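Lin2722 protein (Listeria innocua, PDB 3DS8) is of unknown function but belongs to an alpha/beta-hydrolase family and is probably a hydrolase with a catalytic triad. Local coordinates at residues E50-K55 with S89-T94. Numbering follows the deposited sequence.
Sequences EGKLTK and SRYGFT
Tyr91 reaches from the last turn of its helix to the loop at Leu53, whose backbone N donates to the phenol OH over 3.0 Å in a nearly straight bond (168°). A tyrosine suits this place because its OH accepts the loop N-H while its ring packs between Leu53 and Arg90. Leu53 lies over one face, toward the rim, its CB 3.8 Å from Tyr91 CE1, and Arg90 CG rests near the rim of the opposite face. Leu53 CD1 bridges from the rim of the Tyr91 face to the edge of Phe93, 3.7 Å from Phe93 CZ.

Arg90 runs extended, CG anti to its own backbone N (chi1 -179°), and lays one guanidinium face on the phenol, Tyr91 CZ standing 3.2 Å from its plane, toward the rim. At the guanidinium edge NH1 donates a hydrogen bond to Gly51 O (3.2 Å, 161°). The Lys52 chain bends at chi2, bringing its NZ within 3.4 Å of Arg90 NH2; these like charges are probably unfavourable, perhaps partly screened by a water that accepts from NZ and donates to Arg90 O. Gly92, with positive phi, ends the helix, where a CB would press on the preceding carbonyl O; Phe93 follows, its side chain directed toward the loop.

The contact thus fastens the loop between strands 46-50 and 61-66 to the end of helix 73-91, at the margin of the alpha/beta-hydrolase sheet where 46-50 is outermost, with Leu37 of strand 36-42 touching Leu53, Arg90 and Tyr91.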
ATOM      1  N   GLU A  50      -6.275 -10.762  17.275  1.00 16.56           N
ATOM      2  CA  GLU A  50      -7.550 -10.535  17.982  1.00 17.76           C
ATOM      3  C   GLU A  50      -8.689 -10.720  17.001  1.00 17.41           C
ATOM      4  O   GLU A  50      -8.784 -10.001  15.993  1.00 15.55           O
ATOM      5  CB  GLU A  50      -7.598  -9.130  18.559  1.00 18.10           C
ATOM      6  CG  GLU A  50      -6.535  -8.867  19.621  1.00 21.08           C
ATOM      7  CD  GLU A  50      -6.418  -7.370  19.964  1.00 24.63           C
ATOM      8  OE1 GLU A  50      -5.724  -6.604  19.218  1.00 31.35           O
ATOM      9  OE2 GLU A  50      -7.031  -6.968  20.986  1.00 34.27           O
ATOM     10  N   GLY A  51      -9.531 -11.713  17.280  1.00 17.28           N
ATOM     11  CA  GLY A  51     -10.647 -12.060  16.428  1.00 19.89           C
ATOM     12  C   GLY A  51     -10.420 -13.401  15.744  1.00 21.29           C
ATOM     13  O   GLY A  51      -9.353 -13.996  15.857  1.00 23.42           O
ATOM     14  N   LYS A  52     -11.414 -13.871  15.036  1.00 22.75           N
ATOM     15  CA  LYS A  52     -11.349 -15.140  14.348  1.00 23.79           C
ATOM     16  C   LYS A  52     -12.140 -14.966  13.074  1.00 24.53           C
ATOM     17  O   LYS A  52     -13.277 -14.496  13.127  1.00 26.33           O
ATOM     18  CB  LYS A  52     -12.009 -16.231  15.196  1.00 24.93           C
ATOM     19  CG  LYS A  52     -12.137 -17.605  14.505  1.00 26.53           C
ATOM     20  CD  LYS A  52     -10.776 -18.250  14.428  1.00 31.33           C
ATOM     21  CE  LYS A  52     -10.699 -19.511  13.545  1.00 31.60           C
ATOM     22  NZ  LYS A  52      -9.516 -20.334  13.925  1.00 28.56           N
ATOM     23  N   LEU A  53     -11.592 -15.396  11.950  1.00 23.67           N
ATOM     24  CA  LEU A  53     -12.340 -15.365  10.686  1.00 23.95           C
ATOM     25  C   LEU A  53     -13.053 -16.684  10.510  1.00 24.98           C
ATOM     26  O   LEU A  53     -12.481 -17.753  10.814  1.00 25.51           O
ATOM     27  CB  LEU A  53     -11.387 -15.096   9.515  1.00 23.54           C
ATOM     28  CG  LEU A  53     -10.587 -13.813   9.652  1.00 22.59           C
ATOM     29  CD1 LEU A  53      -9.534 -13.693   8.536  1.00 23.31           C
ATOM     30  CD2 LEU A  53     -11.529 -12.597   9.667  1.00 20.82           C
ATOM     31  N   THR A  54     -14.312 -16.623  10.068  1.00 25.28           N
ATOM     32  CA  THR A  54     -15.148 -17.809   9.881  1.00 25.64           C
ATOM     33  C   THR A  54     -15.089 -18.276   8.447  1.00 26.53           C
ATOM     34  O   THR A  54     -14.497 -17.609   7.569  1.00 25.48           O
ATOM     35  CB  THR A  54     -16.637 -17.561  10.223  1.00 25.42           C
ATOM     36  OG1 THR A  54     -17.269 -16.796   9.185  1.00 25.73           O
ATOM     37  CG2 THR A  54     -16.782 -16.832  11.552  1.00 26.90           C
ATOM     38  N   LYS A  55     -15.715 -19.435   8.220  1.00 27.59           N
ATOM     39  CA  LYS A  55     -15.877 -19.997   6.876  1.00 28.15           C
ATOM     40  C   LYS A  55     -16.722 -19.106   5.972  1.00 28.02           C
ATOM     41  O   LYS A  55     -16.597 -19.181   4.741  1.00 29.92           O
ATOM     42  CB  LYS A  55     -16.507 -21.408   6.936  1.00 28.37           C
ATOM     43  CG  LYS A  55     -17.856 -21.479   7.649  1.00 29.69           C
ATOM     44  CD  LYS A  55     -18.367 -22.929   7.743  1.00 29.69           C
ATOM     45  CE  LYS A  55     -19.792 -22.968   8.253  1.00 30.87           C
ATOM     46  NZ  LYS A  55     -20.283 -24.386   8.344  1.00 32.52           N
ATOM     47  N   SER A  89      -0.424 -19.886   7.952  1.00 16.65           N
ATOM     48  CA  SER A  89      -0.468 -21.122   8.710  1.00 18.24           C
ATOM     49  C   SER A  89      -1.829 -21.363   9.324  1.00 18.75           C
ATOM     50  O   SER A  89      -2.347 -22.499   9.255  1.00 20.23           O
ATOM     51  CB  SER A  89       0.595 -21.144   9.796  1.00 17.78           C
ATOM     52  OG  SER A  89       0.608 -22.415  10.400  1.00 22.37           O
ATOM     53  N   ARG A  90      -2.396 -20.332   9.942  1.00 19.38           N
ATOM     54  CA  ARG A  90      -3.725 -20.409  10.576  1.00 19.72           C
ATOM     55  C   ARG A  90      -4.870 -20.585   9.579  1.00 19.01           C
ATOM     56  O   ARG A  90      -5.739 -21.426   9.810  1.00 18.69           O
ATOM     57  CB  ARG A  90      -3.980 -19.159  11.444  1.00 20.02           C
ATOM     58  CG  ARG A  90      -5.316 -19.136  12.174  1.00 21.00           C
ATOM     59  CD  ARG A  90      -5.514 -17.894  13.067  1.00 25.53           C
ATOM     60  NE  ARG A  90      -6.625 -18.121  14.008  1.00 30.46           N
ATOM     61  CZ  ARG A  90      -7.302 -17.190  14.693  1.00 31.10           C
ATOM     62  NH1 ARG A  90      -7.072 -15.896  14.563  1.00 28.38           N
ATOM     63  NH2 ARG A  90      -8.246 -17.603  15.527  1.00 33.67           N
ATOM     64  N   TYR A  91      -4.888 -19.807   8.496  1.00 18.87           N
ATOM     65  CA  TYR A  91      -6.041 -19.758   7.603  1.00 18.85           C
ATOM     66  C   TYR A  91      -5.807 -20.228   6.174  1.00 19.44           C
ATOM     67  O   TYR A  91      -6.776 -20.379   5.427  1.00 20.99           O
ATOM     68  CB  TYR A  91      -6.616 -18.341   7.537  1.00 19.58           C
ATOM     69  CG  TYR A  91      -7.191 -17.830   8.832  1.00 18.71           C
ATOM     70  CD1 TYR A  91      -8.382 -18.321   9.317  1.00 22.49           C
ATOM     71  CD2 TYR A  91      -6.525 -16.863   9.576  1.00 21.04           C
ATOM     72  CE1 TYR A  91      -8.916 -17.864  10.512  1.00 23.50           C
ATOM     73  CE2 TYR A  91      -7.066 -16.382  10.763  1.00 22.72           C
ATOM     74  CZ  TYR A  91      -8.259 -16.886  11.214  1.00 21.32           C
ATOM     75  OH  TYR A  91      -8.802 -16.424  12.392  1.00 24.43           O
ATOM     76  N   GLY A  92      -4.558 -20.347   5.740  1.00 18.53           N
ATOM     77  CA  GLY A  92      -4.276 -20.905   4.404  1.00 17.52           C
ATOM     78  C   GLY A  92      -4.344 -19.990   3.177  1.00 16.55           C
ATOM     79  O   GLY A  92      -4.115 -20.462   2.064  1.00 15.63           O
ATOM     80  N   PHE A  93      -4.572 -18.685   3.377  1.00 16.11           N
ATOM     81  CA  PHE A  93      -4.750 -17.731   2.294  1.00 16.16           C
ATOM     82  C   PHE A  93      -3.555 -17.783   1.361  1.00 16.00           C
ATOM     83  O   PHE A  93      -2.438 -17.559   1.787  1.00 17.10           O
ATOM     84  CB  PHE A  93      -4.836 -16.293   2.817  1.00 16.24           C
ATOM     85  CG  PHE A  93      -5.927 -16.037   3.832  1.00 14.31           C
ATOM     86  CD1 PHE A  93      -7.247 -16.366   3.563  1.00 20.37           C
ATOM     87  CD2 PHE A  93      -5.629 -15.448   5.050  1.00 18.27           C
ATOM     88  CE1 PHE A  93      -8.260 -16.096   4.502  1.00 19.41           C
ATOM     89  CE2 PHE A  93      -6.629 -15.166   5.991  1.00 18.42           C
ATOM     90  CZ  PHE A  93      -7.942 -15.521   5.720  1.00 19.17           C
ATOM     91  N   THR A  94      -3.785 -18.006   0.075  1.00 16.23           N
ATOM     92  CA  THR A  94      -2.651 -18.034  -0.850  1.00 17.30           C
ATOM     93  C   THR A  94      -2.346 -16.664  -1.462  1.00 16.54           C
ATOM     94  O   THR A  94      -1.241 -16.454  -1.948  1.00 15.82           O
ATOM     95  CB  THR A  94      -2.890 -19.039  -1.956  1.00 18.61           C
ATOM     96  OG1 THR A  94      -4.117 -18.724  -2.593  1.00 20.38           O
ATOM     97  CG2 THR A  94      -2.967 -20.458  -1.379  1.00 20.19           C
TER
HETATM   98  O   HOH W   1      -7.975 -21.690  11.463  1.00 35.81           O